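Local coordinates for protein putative Transcriptional Regulator (Rhodococcus sp., PDB 2IA2) that probably regulates transcription as an IclR-family protein, binding DNA through a helix-turn-helix domain and a small-molecule effector through a GAF-like C-terminal domain, at residues L154-P159 with L191-D196; A165-L170 with D184-A189; A145-M150 with Q173-R178; L90-V95 with V113-G118. One frame throughout, in Å; residues are numbered along the deposited sequence.

How the contacts relate
All four contacts lie in the IclR-type C-terminal domain and illustrate how helices are layered on a central antiparallel sheet. Contacts 1 and 2 share helix 183-196 and have centres about 12 Å apart; they meet where L155 CD1 lies 3.6 Å from Y166 CE2. Contact 3 also lies about 12 Å from contact 2, centre to centre, with Y146 packing against Y166, L170 and L186. Contact 4 lies on the opposite face of the sheet, its centre about 24 Å from that of contact 2. Strand 110-117 bridges the two layers: L154 of contact 1 and the selenomethionine M150 of contact 3 reach it, with M150 SE 3.2 Å from S114 OG.

Contact 1 (L154-P159 with L191-D196); sequences LLAGLP and LAVRAD
R194 meets A156 mainly through polar contacts, and helix 183-196 is thereby tied to helix 149-156 near the turn that leads into helix 160-169. NE of R194 donates to O of A156 at 2.7 Å with an N-H...O angle of 151°. The donor lies in the carbonyl plane, on a lone pair, and the acceptor sits at the edge of the guanidinium, close to its plane. NH2 of R194 adds a weak second bond to the same O of A156, at 3.2 Å, so one carbonyl oxygen is held by two N-H groups of one side chain. O of L158 lies 3.1 Å from NH2 of R194, but the angle is too poor for a hydrogen bond. A bend at chi3 (-100°) turns the head of the arginine round to this carbonyl.

Charge adds a further hold, since NH1 of R194 forms a salt bridge with D160. Over one face of the guanidinium stands CD2 of L191, 4.0 Å above the plane and offset toward the rim.

The apolar part is small. CB of A156 points toward helix 183-196 and meets CG1 of V193 at 4.1 Å. The small side chain of A156 is consistent with the close approach of the backbones, whose CA atoms at A156 and R194 are 5.4 Å apart.

The contact thus holds a cationic head between the A156 carbonyl and the D160 carboxylate, which probably restrains its rotation.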
loop_
_atom_site.group_PDB
_atom_site.type_symbol
_atom_site.label_atom_id
_atom_site.label_comp_id
_atom_site.label_asym_id
_atom_site.label_seq_id
_atom_site.Cartn_x
_atom_site.Cartn_y
_atom_site.Cartn_z
ATOM N N LEU A 154 -17.979 -12.198 -9.583
ATOM C CA LEU A 154 -18.224 -10.973 -8.803
ATOM C C LEU A 154 -19.591 -11.032 -8.118
ATOM O O LEU A 154 -19.697 -10.661 -6.929
ATOM C CB LEU A 154 -18.075 -9.680 -9.685
ATOM C CG LEU A 154 -16.595 -9.422 -10.068
ATOM C CD1 LEU A 154 -16.496 -8.524 -11.279
ATOM C CD2 LEU A 154 -15.801 -8.818 -8.881
ATOM N N LEU A 155 -20.613 -11.487 -8.856
ATOM C CA LEU A 155 -21.945 -11.675 -8.291
ATOM C C LEU A 155 -21.991 -12.673 -7.111
ATOM O O LEU A 155 -22.727 -12.449 -6.135
ATOM C CB LEU A 155 -22.916 -12.111 -9.368
ATOM C CG LEU A 155 -23.145 -11.112 -10.502
ATOM C CD1 LEU A 155 -24.021 -11.754 -11.604
ATOM C CD2 LEU A 155 -23.763 -9.831 -9.973
ATOM N N ALA A 156 -21.202 -13.752 -7.185
ATOM C CA ALA A 156 -21.115 -14.717 -6.097
ATOM C C ALA A 156 -20.569 -14.055 -4.833
ATOM O O ALA A 156 -20.820 -14.530 -3.707
ATOM C CB ALA A 156 -20.279 -15.913 -6.519
ATOM N N GLY A 157 -19.860 -12.942 -5.003
ATOM C CA GLY A 157 -19.266 -12.222 -3.891
ATOM C C GLY A 157 -20.228 -11.277 -3.209
ATOM O O GLY A 157 -19.953 -10.828 -2.145
ATOM N N LEU A 158 -21.379 -10.980 -3.804
ATOM C CA LEU A 158 -22.332 -10.065 -3.171
ATOM C C LEU A 158 -22.935 -10.601 -1.858
ATOM O O LEU A 158 -23.065 -11.797 -1.717
ATOM C CB LEU A 158 -23.487 -9.761 -4.140
ATOM C CG LEU A 158 -23.051 -8.879 -5.325
ATOM C CD1 LEU A 158 -24.209 -8.686 -6.244
ATOM C CD2 LEU A 158 -22.459 -7.532 -4.826
ATOM N N PRO A 159 -23.333 -9.709 -0.918
ATOM C CA PRO A 159 -24.248 -10.164 0.177
ATOM C C PRO A 159 -25.535 -10.722 -0.433
ATOM O O PRO A 159 -25.981 -10.202 -1.485
ATOM C CB PRO A 159 -24.552 -8.867 0.945
ATOM C CG PRO A 159 -23.286 -7.978 0.696
ATOM C CD PRO A 159 -22.956 -8.286 -0.772
ATOM N N LEU A 191 -24.200 -19.506 -7.380
ATOM C CA LEU A 191 -23.876 -20.190 -6.137
ATOM C C LEU A 191 -22.872 -21.341 -6.375
ATOM O O LEU A 191 -22.047 -21.598 -5.501
ATOM C CB LEU A 191 -25.140 -20.693 -5.396
ATOM C CG LEU A 191 -26.266 -19.686 -5.109
ATOM C CD1 LEU A 191 -27.457 -20.366 -4.347
ATOM C CD2 LEU A 191 -25.757 -18.469 -4.372
ATOM N N ALA A 192 -22.934 -22.021 -7.525
ATOM C CA ALA A 192 -21.909 -23.045 -7.836
ATOM C C ALA A 192 -20.506 -22.404 -7.850
ATOM O O ALA A 192 -19.566 -22.946 -7.303
ATOM C CB ALA A 192 -22.198 -23.730 -9.155
ATOM N N VAL A 193 -20.387 -21.221 -8.449
ATOM C CA VAL A 193 -19.142 -20.455 -8.444
ATOM C C VAL A 193 -18.672 -20.174 -7.028
ATOM O O VAL A 193 -17.503 -20.242 -6.732
ATOM C CB VAL A 193 -19.329 -19.103 -9.181
ATOM C CG1 VAL A 193 -18.070 -18.255 -9.066
ATOM C CG2 VAL A 193 -19.693 -19.351 -10.640
ATOM N N ARG A 194 -19.600 -19.832 -6.149
ATOM C CA ARG A 194 -19.269 -19.619 -4.738
ATOM C C ARG A 194 -18.621 -20.899 -4.177
ATOM O O ARG A 194 -17.563 -20.828 -3.581
ATOM C CB ARG A 194 -20.524 -19.230 -3.961
ATOM C CG ARG A 194 -20.308 -18.330 -2.737
ATOM C CD ARG A 194 -21.692 -17.921 -2.152
ATOM N NE ARG A 194 -22.198 -16.579 -2.512
ATOM C CZ ARG A 194 -23.294 -16.024 -1.989
ATOM N NH1 ARG A 194 -24.028 -16.709 -1.119
ATOM N NH2 ARG A 194 -23.676 -14.802 -2.338
ATOM N N ALA A 195 -19.216 -22.070 -4.435
ATOM C CA ALA A 195 -18.652 -23.361 -3.963
ATOM C C ALA A 195 -17.326 -23.792 -4.645
ATOM O O ALA A 195 -16.416 -24.251 -3.972
ATOM C CB ALA A 195 -19.692 -24.474 -4.102
ATOM N N ASP A 196 -17.208 -23.639 -5.964
ATOM C CA ASP A 196 -16.010 -24.107 -6.691
ATOM C C ASP A 196 -14.795 -23.173 -6.624
ATOM O O ASP A 196 -13.655 -23.593 -6.864
ATOM C CB ASP A 196 -16.381 -24.303 -8.155
ATOM C CG ASP A 196 -17.537 -25.260 -8.323
ATOM O OD1 ASP A 196 -17.937 -25.892 -7.298
ATOM O OD2 ASP A 196 -18.039 -25.402 -9.473
#

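Contact 2 (A165-L170 with D184-A189); sequences AYLEKL and DELKAA
L167 reaches from helix 160-169 between L186 and K187 of helix 183-196, and its two methyl groups divide the work. CD1 lies against the aliphatic part of K187, 3.6 Å from K187 CG, with the two side chains crossing at about a right angle. CD2 turns to the other neighbour and comes to 3.9 Å from L186 CD2, where the leucines cross obliquely.

L170, the first residue to leave the helical conformation, completes the group. Its CD2 is 3.5 Å from L186 CD2, closer than usual for methyl carbons, and these two side chains also meet nearly at right angles. L186 CD2 is therefore touched by both leucines of the opposite segment. At L186, chi1 (174°) sends CG out toward helix 160-169, and chi2 (55°) turns CD2 to the two leucines. No hydrogen bond links the two segments; the CA atoms of L167 and K187 stand 7.6 Å apart.

Replacing L167 with an alanine would remove both branches, and would probably leave K187 CG and L186 CD2 facing a gap between the helices.

At the borders, K187 makes a long, weak ion pair with D164, and R183 gives weak hydrogen bonds to the carbonyls of L167 and L170. This is plain helix-helix packing with a lysine stem at its rim, joining two helices of the layer that lies on the sheet in this GAF-like domain.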
loop_
_atom_site.group_PDB
_atom_site.type_symbol
_atom_site.label_atom_id
_atom_site.label_comp_id
_atom_site.label_asym_id
_atom_site.label_seq_id
_atom_site.Cartn_x
_atom_site.Cartn_y
_atom_site.Cartn_z
ATOM N N ALA A 165 -31.617 -8.928 -4.993
ATOM C CA ALA A 165 -32.049 -7.656 -5.583
ATOM C C ALA A 165 -31.614 -7.524 -7.030
ATOM O O ALA A 165 -32.405 -7.136 -7.890
ATOM C CB ALA A 165 -31.471 -6.499 -4.780
ATOM N N TYR A 166 -30.332 -7.788 -7.271
ATOM C CA TYR A 166 -29.772 -7.823 -8.616
ATOM C C TYR A 166 -30.547 -8.766 -9.544
ATOM O O TYR A 166 -30.816 -8.434 -10.717
ATOM C CB TYR A 166 -28.297 -8.270 -8.557
ATOM C CG TYR A 166 -27.802 -8.696 -9.912
ATOM C CD1 TYR A 166 -27.354 -7.747 -10.836
ATOM C CD2 TYR A 166 -27.807 -10.024 -10.285
ATOM C CE1 TYR A 166 -26.882 -8.111 -12.080
ATOM C CE2 TYR A 166 -27.341 -10.411 -11.536
ATOM C CZ TYR A 166 -26.890 -9.457 -12.427
ATOM O OH TYR A 166 -26.452 -9.832 -13.678
ATOM N N LEU A 167 -30.883 -9.945 -9.024
ATOM C CA LEU A 167 -31.516 -10.982 -9.820
ATOM C C LEU A 167 -32.971 -10.644 -10.079
ATOM O O LEU A 167 -33.486 -10.954 -11.139
ATOM C CB LEU A 167 -31.437 -12.329 -9.124
ATOM C CG LEU A 167 -30.079 -13.009 -9.124
ATOM C CD1 LEU A 167 -30.164 -14.209 -8.197
ATOM C CD2 LEU A 167 -29.725 -13.415 -10.560
ATOM N N GLU A 168 -33.615 -9.995 -9.111
ATOM C CA GLU A 168 -34.971 -9.459 -9.314
ATOM C C GLU A 168 -35.033 -8.409 -10.443
ATOM O O GLU A 168 -35.909 -8.446 -11.293
ATOM C CB GLU A 168 -35.475 -8.851 -8.001
ATOM C CG GLU A 168 -36.987 -8.865 -7.830
ATOM C CD GLU A 168 -37.407 -8.549 -6.388
ATOM O OE1 GLU A 168 -36.545 -8.630 -5.456
ATOM O OE2 GLU A 168 -38.608 -8.220 -6.189
ATOM N N LYS A 169 -34.072 -7.495 -10.440
ATOM C CA LYS A 169 -33.978 -6.418 -11.408
ATOM C C LYS A 169 -33.507 -6.860 -12.825
ATOM O O LYS A 169 -33.719 -6.148 -13.804
ATOM C CB LYS A 169 -33.063 -5.306 -10.836
ATOM C CG LYS A 169 -32.742 -4.177 -11.843
ATOM C CD LYS A 169 -32.714 -2.780 -11.211
ATOM C CE LYS A 169 -31.300 -2.378 -10.768
ATOM N NZ LYS A 169 -31.333 -1.193 -9.829
ATOM N N LEU A 170 -32.872 -8.025 -12.929
ATOM C CA LEU A 170 -32.184 -8.428 -14.157
ATOM C C LEU A 170 -33.119 -8.846 -15.280
ATOM O O LEU A 170 -34.073 -9.611 -15.084
ATOM C CB LEU A 170 -31.184 -9.558 -13.876
ATOM C CG LEU A 170 -30.324 -10.058 -15.048
ATOM C CD1 LEU A 170 -29.515 -8.985 -15.708
ATOM C CD2 LEU A 170 -29.424 -11.183 -14.572
ATOM N N ASP A 184 -33.661 -18.505 -11.781
ATOM C CA ASP A 184 -33.344 -19.575 -10.834
ATOM C C ASP A 184 -32.103 -20.414 -11.258
ATOM O O ASP A 184 -31.272 -20.801 -10.426
ATOM C CB ASP A 184 -34.578 -20.466 -10.619
ATOM C CG ASP A 184 -35.106 -21.064 -11.920
ATOM O OD1 ASP A 184 -35.736 -20.331 -12.729
ATOM O OD2 ASP A 184 -34.893 -22.279 -12.129
ATOM N N GLU A 185 -31.995 -20.687 -12.553
ATOM C CA GLU A 185 -30.841 -21.390 -13.099
ATOM C C GLU A 185 -29.586 -20.501 -13.044
ATOM O O GLU A 185 -28.482 -20.987 -12.788
ATOM C CB GLU A 185 -31.127 -21.791 -14.537
ATOM C CG GLU A 185 -30.129 -22.763 -15.111
ATOM C CD GLU A 185 -30.312 -22.950 -16.599
ATOM O OE1 GLU A 185 -31.336 -22.465 -17.161
ATOM O OE2 GLU A 185 -29.413 -23.581 -17.206
ATOM N N LEU A 186 -29.773 -19.203 -13.264
ATOM C CA LEU A 186 -28.673 -18.266 -13.127
ATOM C C LEU A 186 -28.184 -18.194 -11.687
ATOM O O LEU A 186 -26.993 -18.266 -11.452
ATOM C CB LEU A 186 -29.036 -16.873 -13.648
ATOM C CG LEU A 186 -28.009 -15.739 -13.423
ATOM C CD1 LEU A 186 -26.599 -16.046 -13.974
ATOM C CD2 LEU A 186 -28.547 -14.493 -14.077
ATOM N N LYS A 187 -29.097 -18.056 -10.727
ATOM C CA LYS A 187 -28.730 -18.010 -9.322
ATOM C C LYS A 187 -27.934 -19.258 -8.942
ATOM O O LYS A 187 -26.977 -19.181 -8.166
ATOM C CB LYS A 187 -29.997 -17.962 -8.468
ATOM C CG LYS A 187 -29.802 -17.576 -7.020
ATOM C CD LYS A 187 -31.133 -17.726 -6.313
ATOM C CE LYS A 187 -31.199 -16.992 -4.974
ATOM N NZ LYS A 187 -30.004 -17.166 -4.168
ATOM N N ALA A 188 -28.355 -20.402 -9.479
ATOM C CA ALA A 188 -27.699 -21.679 -9.203
ATOM C C ALA A 188 -26.271 -21.711 -9.754
ATOM O O ALA A 188 -25.360 -22.184 -9.080
ATOM C CB ALA A 188 -28.514 -22.812 -9.780
ATOM N N ALA A 189 -26.084 -21.216 -10.980
ATOM C CA ALA A 189 -24.763 -21.134 -11.583
ATOM C C ALA A 189 -23.847 -20.218 -10.748
ATOM O O ALA A 189 -22.671 -20.528 -10.535
ATOM C CB ALA A 189 -24.871 -20.646 -13.009
#

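Contact 3 (A145-M150 with Q173-R178); sequences AYATSM and QRLTER
The backbones of A147 and L175 come nearest to each other at 8.4 Å between CA atoms, and no regular helix or strand shapes the 173-178 side, where R174 centres an inverse gamma turn and T176 opens an ST turn. The interval is spanned chiefly by Y146. Its CG occupies the crowded position between the backbone N and the carbonyl carbon (chi1 81°), from which the ring extends toward the loop.

The hydroxyl is the polar centre. OH of Y146 accepts the N-H of Q173 at 3.0 Å with an angle of 151°. A water sits at the ring edge, in its plane, 2.7 Å from Y146 OH, and makes a weak bond to OE1 of Q173.

L175 supplies the apolar half. Its CD1 touches CB of A147 at 3.5 Å and lies 3.7 Å from OH of Y146. CB of A147 in turn stands 3.8 Å above one face of the Y146 ring, offset toward the rim. A phenylalanine in place of Y146 would keep the ring but is likely to leave Q173 N without its acceptor and the water without this partner.

Beyond the contact, T148 N-caps helix 149-156 through G151 N. The loop between helices 160-169 and 183-196 is thus attached by the Y146 hydroxyl and L175 to the turn before that capped helix, as packing within the GAF-like IclR C-terminal domain.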
loop_
_atom_site.group_PDB
_atom_site.type_symbol
_atom_site.label_atom_id
_atom_site.label_comp_id
_atom_site.label_asym_id
_atom_site.label_seq_id
_atom_site.Cartn_x
_atom_site.Cartn_y
_atom_site.Cartn_z
ATOM N N ALA A 145 -22.690 -8.552 -16.227
ATOM C CA ALA A 145 -22.134 -9.480 -15.259
ATOM C C ALA A 145 -22.643 -10.917 -15.404
ATOM O O ALA A 145 -21.857 -11.891 -15.258
ATOM C CB ALA A 145 -22.351 -8.946 -13.811
ATOM N N TYR A 146 -23.948 -11.063 -15.682
ATOM C CA TYR A 146 -24.606 -12.395 -15.792
ATOM C C TYR A 146 -24.090 -13.302 -16.899
ATOM O O TYR A 146 -24.315 -14.509 -16.857
ATOM C CB TYR A 146 -26.140 -12.280 -15.936
ATOM C CG TYR A 146 -26.654 -11.978 -17.330
ATOM C CD1 TYR A 146 -26.989 -13.008 -18.207
ATOM C CD2 TYR A 146 -26.814 -10.655 -17.763
ATOM C CE1 TYR A 146 -27.477 -12.730 -19.505
ATOM C CE2 TYR A 146 -27.296 -10.350 -19.030
ATOM C CZ TYR A 146 -27.638 -11.396 -19.897
ATOM O OH TYR A 146 -28.128 -11.119 -21.151
ATOM N N ALA A 147 -23.445 -12.726 -17.906
ATOM C CA ALA A 147 -23.065 -13.479 -19.089
ATOM C C ALA A 147 -21.550 -13.611 -19.260
ATOM O O ALA A 147 -21.079 -14.042 -20.318
ATOM C CB ALA A 147 -23.733 -12.856 -20.373
ATOM N N THR A 148 -20.793 -13.277 -18.206
ATOM C CA THR A 148 -19.331 -13.382 -18.231
ATOM C C THR A 148 -18.875 -14.209 -17.040
ATOM O O THR A 148 -19.589 -14.265 -16.023
ATOM C CB THR A 148 -18.690 -11.976 -18.139
ATOM O OG1 THR A 148 -19.141 -11.382 -16.935
ATOM C CG2 THR A 148 -19.102 -11.117 -19.317
ATOM N N SER A 149 -17.701 -14.825 -17.152
ATOM C CA SER A 149 -17.161 -15.630 -16.094
ATOM C C SER A 149 -16.761 -14.751 -14.927
ATOM O O SER A 149 -17.056 -15.074 -13.805
ATOM C CB SER A 149 -15.985 -16.532 -16.580
ATOM O OG SER A 149 -14.827 -15.788 -16.983
HETATM N N MSE A 150 -16.092 -13.628 -15.208
HETATM C CA MSE A 150 -15.753 -12.655 -14.172
HETATM C C MSE A 150 -17.029 -12.096 -13.487
HETATM O O MSE A 150 -17.060 -11.940 -12.286
HETATM C CB MSE A 150 -14.918 -11.520 -14.776
HETATM C CG MSE A 150 -13.523 -12.031 -15.066
HETATM SE SE MSE A 150 -12.215 -10.693 -15.547
HETATM C CE MSE A 150 -12.977 -10.034 -17.201
ATOM N N GLN A 173 -31.104 -11.670 -21.263
ATOM C CA GLN A 173 -31.327 -11.786 -22.725
ATOM C C GLN A 173 -30.726 -13.071 -23.299
ATOM O O GLN A 173 -29.733 -13.562 -22.785
ATOM C CB GLN A 173 -30.739 -10.591 -23.466
ATOM C CG GLN A 173 -31.019 -9.289 -22.790
ATOM C CD GLN A 173 -31.006 -8.132 -23.740
ATOM O OE1 GLN A 173 -29.966 -7.773 -24.310
ATOM N NE2 GLN A 173 -32.168 -7.514 -23.910
ATOM N N ARG A 174 -31.329 -13.622 -24.353
ATOM C CA ARG A 174 -30.776 -14.818 -25.006
ATOM C C ARG A 174 -29.691 -14.344 -25.957
ATOM O O ARG A 174 -29.971 -14.037 -27.108
ATOM C CB ARG A 174 -31.857 -15.588 -25.765
ATOM N N LEU A 175 -28.458 -14.244 -25.476
ATOM C CA LEU A 175 -27.341 -13.777 -26.301
ATOM C C LEU A 175 -26.841 -14.802 -27.341
ATOM O O LEU A 175 -26.447 -14.425 -28.450
ATOM C CB LEU A 175 -26.175 -13.294 -25.406
ATOM C CG LEU A 175 -26.490 -12.232 -24.334
ATOM C CD1 LEU A 175 -25.279 -11.944 -23.428
ATOM C CD2 LEU A 175 -26.996 -10.939 -24.982
ATOM N N THR A 176 -26.804 -16.078 -26.953
ATOM C CA THR A 176 -26.414 -17.193 -27.837
ATOM C C THR A 176 -27.451 -18.279 -27.582
ATOM O O THR A 176 -28.293 -18.102 -26.688
ATOM C CB THR A 176 -24.984 -17.754 -27.514
ATOM O OG1 THR A 176 -24.999 -18.512 -26.291
ATOM C CG2 THR A 176 -23.980 -16.648 -27.393
ATOM N N GLU A 177 -27.384 -19.401 -28.304
ATOM C CA GLU A 177 -28.258 -20.550 -27.987
ATOM C C GLU A 177 -27.949 -21.198 -26.638
ATOM O O GLU A 177 -28.752 -21.979 -26.117
ATOM C CB GLU A 177 -28.268 -21.614 -29.117
ATOM C CG GLU A 177 -29.031 -21.199 -30.390
ATOM N N ARG A 178 -26.797 -20.874 -26.053
ATOM C CA ARG A 178 -26.427 -21.471 -24.748
ATOM C C ARG A 178 -26.537 -20.582 -23.536
ATOM O O ARG A 178 -26.222 -21.020 -22.443
ATOM C CB ARG A 178 -25.040 -22.069 -24.804
ATOM C CG ARG A 178 -24.933 -23.056 -25.914
ATOM C CD ARG A 178 -23.508 -23.281 -26.214
ATOM N NE ARG A 178 -22.905 -24.090 -25.166
ATOM C CZ ARG A 178 -22.696 -25.389 -25.281
ATOM N NH1 ARG A 178 -23.042 -26.009 -26.395
ATOM N NH2 ARG A 178 -22.134 -26.050 -24.290
HETATM O O HOH W 1 -27.888 -8.491 -21.713
#

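Contact 4 (L90-V95 with V113-G118)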
loop_
_atom_site.group_PDB
_atom_site.type_symbol
_atom_site.label_atom_id
_atom_site.label_comp_id
_atom_site.label_asym_id
_atom_site.label_seq_id
_atom_site.Cartn_x
_atom_site.Cartn_y
_atom_site.Cartn_z
ATOM N N LEU A 90 0.159 1.680 -4.928
ATOM C CA LEU A 90 -0.201 0.968 -6.153
ATOM C C LEU A 90 -1.698 0.672 -6.254
ATOM O O LEU A 90 -2.324 0.224 -5.292
ATOM C CB LEU A 90 0.570 -0.384 -6.269
ATOM C CG LEU A 90 2.089 -0.329 -6.344
ATOM C CD1 LEU A 90 2.786 -1.717 -6.366
ATOM C CD2 LEU A 90 2.518 0.511 -7.545
ATOM N N SER A 91 -2.272 0.902 -7.432
ATOM C CA SER A 91 -3.692 0.628 -7.637
ATOM C C SER A 91 -3.884 -0.869 -7.859
ATOM O O SER A 91 -2.929 -1.627 -8.120
ATOM C CB SER A 91 -4.208 1.444 -8.861
ATOM O OG SER A 91 -3.477 1.020 -9.957
ATOM N N LEU A 92 -5.115 -1.323 -7.787
ATOM C CA LEU A 92 -5.347 -2.694 -8.195
ATOM C C LEU A 92 -4.813 -3.056 -9.606
ATOM O O LEU A 92 -4.210 -4.116 -9.764
ATOM C CB LEU A 92 -6.815 -3.084 -8.007
ATOM C CG LEU A 92 -7.267 -4.305 -8.826
ATOM C CD1 LEU A 92 -6.916 -5.571 -8.076
ATOM C CD2 LEU A 92 -8.788 -4.252 -9.128
ATOM N N PRO A 93 -5.094 -2.246 -10.654
ATOM C CA PRO A 93 -4.531 -2.630 -11.959
ATOM C C PRO A 93 -2.991 -2.723 -11.986
ATOM O O PRO A 93 -2.445 -3.585 -12.653
ATOM C CB PRO A 93 -4.992 -1.481 -12.890
ATOM C CG PRO A 93 -6.205 -0.938 -12.240
ATOM C CD PRO A 93 -5.978 -1.064 -10.773
ATOM N N GLU A 94 -2.299 -1.825 -11.293
ATOM C CA GLU A 94 -0.834 -1.831 -11.252
ATOM C C GLU A 94 -0.347 -3.068 -10.469
ATOM O O GLU A 94 0.695 -3.626 -10.798
ATOM C CB GLU A 94 -0.318 -0.570 -10.563
ATOM C CG GLU A 94 -0.595 0.692 -11.351
ATOM C CD GLU A 94 -0.347 1.997 -10.543
ATOM O OE1 GLU A 94 -0.556 2.070 -9.313
ATOM O OE2 GLU A 94 -0.020 2.989 -11.185
ATOM N N VAL A 95 -1.078 -3.485 -9.438
ATOM C CA VAL A 95 -0.701 -4.694 -8.698
ATOM C C VAL A 95 -0.891 -5.947 -9.599
ATOM O O VAL A 95 0.015 -6.799 -9.724
ATOM C CB VAL A 95 -1.477 -4.825 -7.383
ATOM C CG1 VAL A 95 -1.330 -6.253 -6.805
ATOM C CG2 VAL A 95 -1.024 -3.709 -6.329
ATOM N N VAL A 113 -8.339 -8.476 -15.696
ATOM C CA VAL A 113 -8.917 -8.321 -14.356
ATOM C C VAL A 113 -10.083 -7.366 -14.511
ATOM O O VAL A 113 -9.977 -6.384 -15.227
ATOM C CB VAL A 113 -7.850 -7.823 -13.311
ATOM C CG1 VAL A 113 -8.518 -7.291 -12.026
ATOM C CG2 VAL A 113 -6.884 -8.933 -12.952
ATOM N N SER A 114 -11.191 -7.625 -13.810
ATOM C CA SER A 114 -12.317 -6.670 -13.832
ATOM C C SER A 114 -12.881 -6.467 -12.448
ATOM O O SER A 114 -12.576 -7.214 -11.501
ATOM C CB SER A 114 -13.456 -7.157 -14.752
ATOM O OG SER A 114 -13.940 -8.398 -14.248
ATOM N N ILE A 115 -13.693 -5.417 -12.325
ATOM C CA ILE A 115 -14.394 -5.153 -11.089
ATOM C C ILE A 115 -15.859 -4.980 -11.433
ATOM O O ILE A 115 -16.189 -4.832 -12.604
ATOM C CB ILE A 115 -13.826 -3.879 -10.395
ATOM C CG1 ILE A 115 -14.031 -2.653 -11.305
ATOM C CG2 ILE A 115 -12.358 -4.129 -9.985
ATOM C CD1 ILE A 115 -13.769 -1.355 -10.664
ATOM N N LEU A 116 -16.723 -5.000 -10.423
ATOM C CA LEU A 116 -18.162 -4.908 -10.644
ATOM C C LEU A 116 -18.645 -3.465 -10.549
ATOM O O LEU A 116 -18.243 -2.724 -9.651
ATOM C CB LEU A 116 -18.916 -5.781 -9.638
ATOM C CG LEU A 116 -20.404 -6.003 -9.914
ATOM C CD1 LEU A 116 -20.600 -6.809 -11.189
ATOM C CD2 LEU A 116 -21.073 -6.690 -8.733
ATOM N N ASP A 117 -19.506 -3.071 -11.482
ATOM C CA ASP A 117 -20.167 -1.772 -11.416
ATOM C C ASP A 117 -21.663 -1.901 -11.682
ATOM O O ASP A 117 -22.096 -1.953 -12.833
ATOM C CB ASP A 117 -19.537 -0.799 -12.414
ATOM C CG ASP A 117 -20.024 0.625 -12.226
ATOM O OD1 ASP A 117 -20.893 0.848 -11.358
ATOM O OD2 ASP A 117 -19.536 1.521 -12.946
ATOM N N GLY A 118 -22.448 -1.953 -10.610
ATOM C CA GLY A 118 -23.822 -2.411 -10.692
ATOM C C GLY A 118 -23.956 -3.705 -11.471
ATOM O O GLY A 118 -23.510 -4.761 -11.021
#
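E94 OE1 takes the N-H of S91 at 2.8 Å in a nearly straight bond (170°), fixing the helix start from which L92 reaches V113 and I115. S91 N approaches on the anti side of the carboxylate, 23° out of its plane. In return S91 OG accepts weakly from E94 N at 3.4 Å. This reciprocal pair is a capping box, with S91 as N-cap of helix 92-107, and it involves only the helix side of the contact.

Across to the strand everything is apolar. L92 CD2 meets I115 CG2 at 3.7 Å, the two side chains sliding past each other in opposite directions. The same methyl lies 4.2 Å from V113 CG1, so a single branch of the leucine serves both partners. The first torsion of L92 (chi1 160°) sets CG anti to the backbone N and carries it out toward the strand.

V113 and I115, two residues apart, point to the same side of strand 110-117. S114 between them points to the other side, where M150 and L154 of helix 149-156 pack. A225 of the neighbouring strand 223-232 and L260 of helix 246-264 also touch L92, and L90 packs on P77 of the second subunit.

Helix 92-107 thus lies over one face of the central antiparallel sheet while helix 149-156 lies over the opposite one, an arrangement consistent with the helix-sheet-helix layering of GAF-like domains.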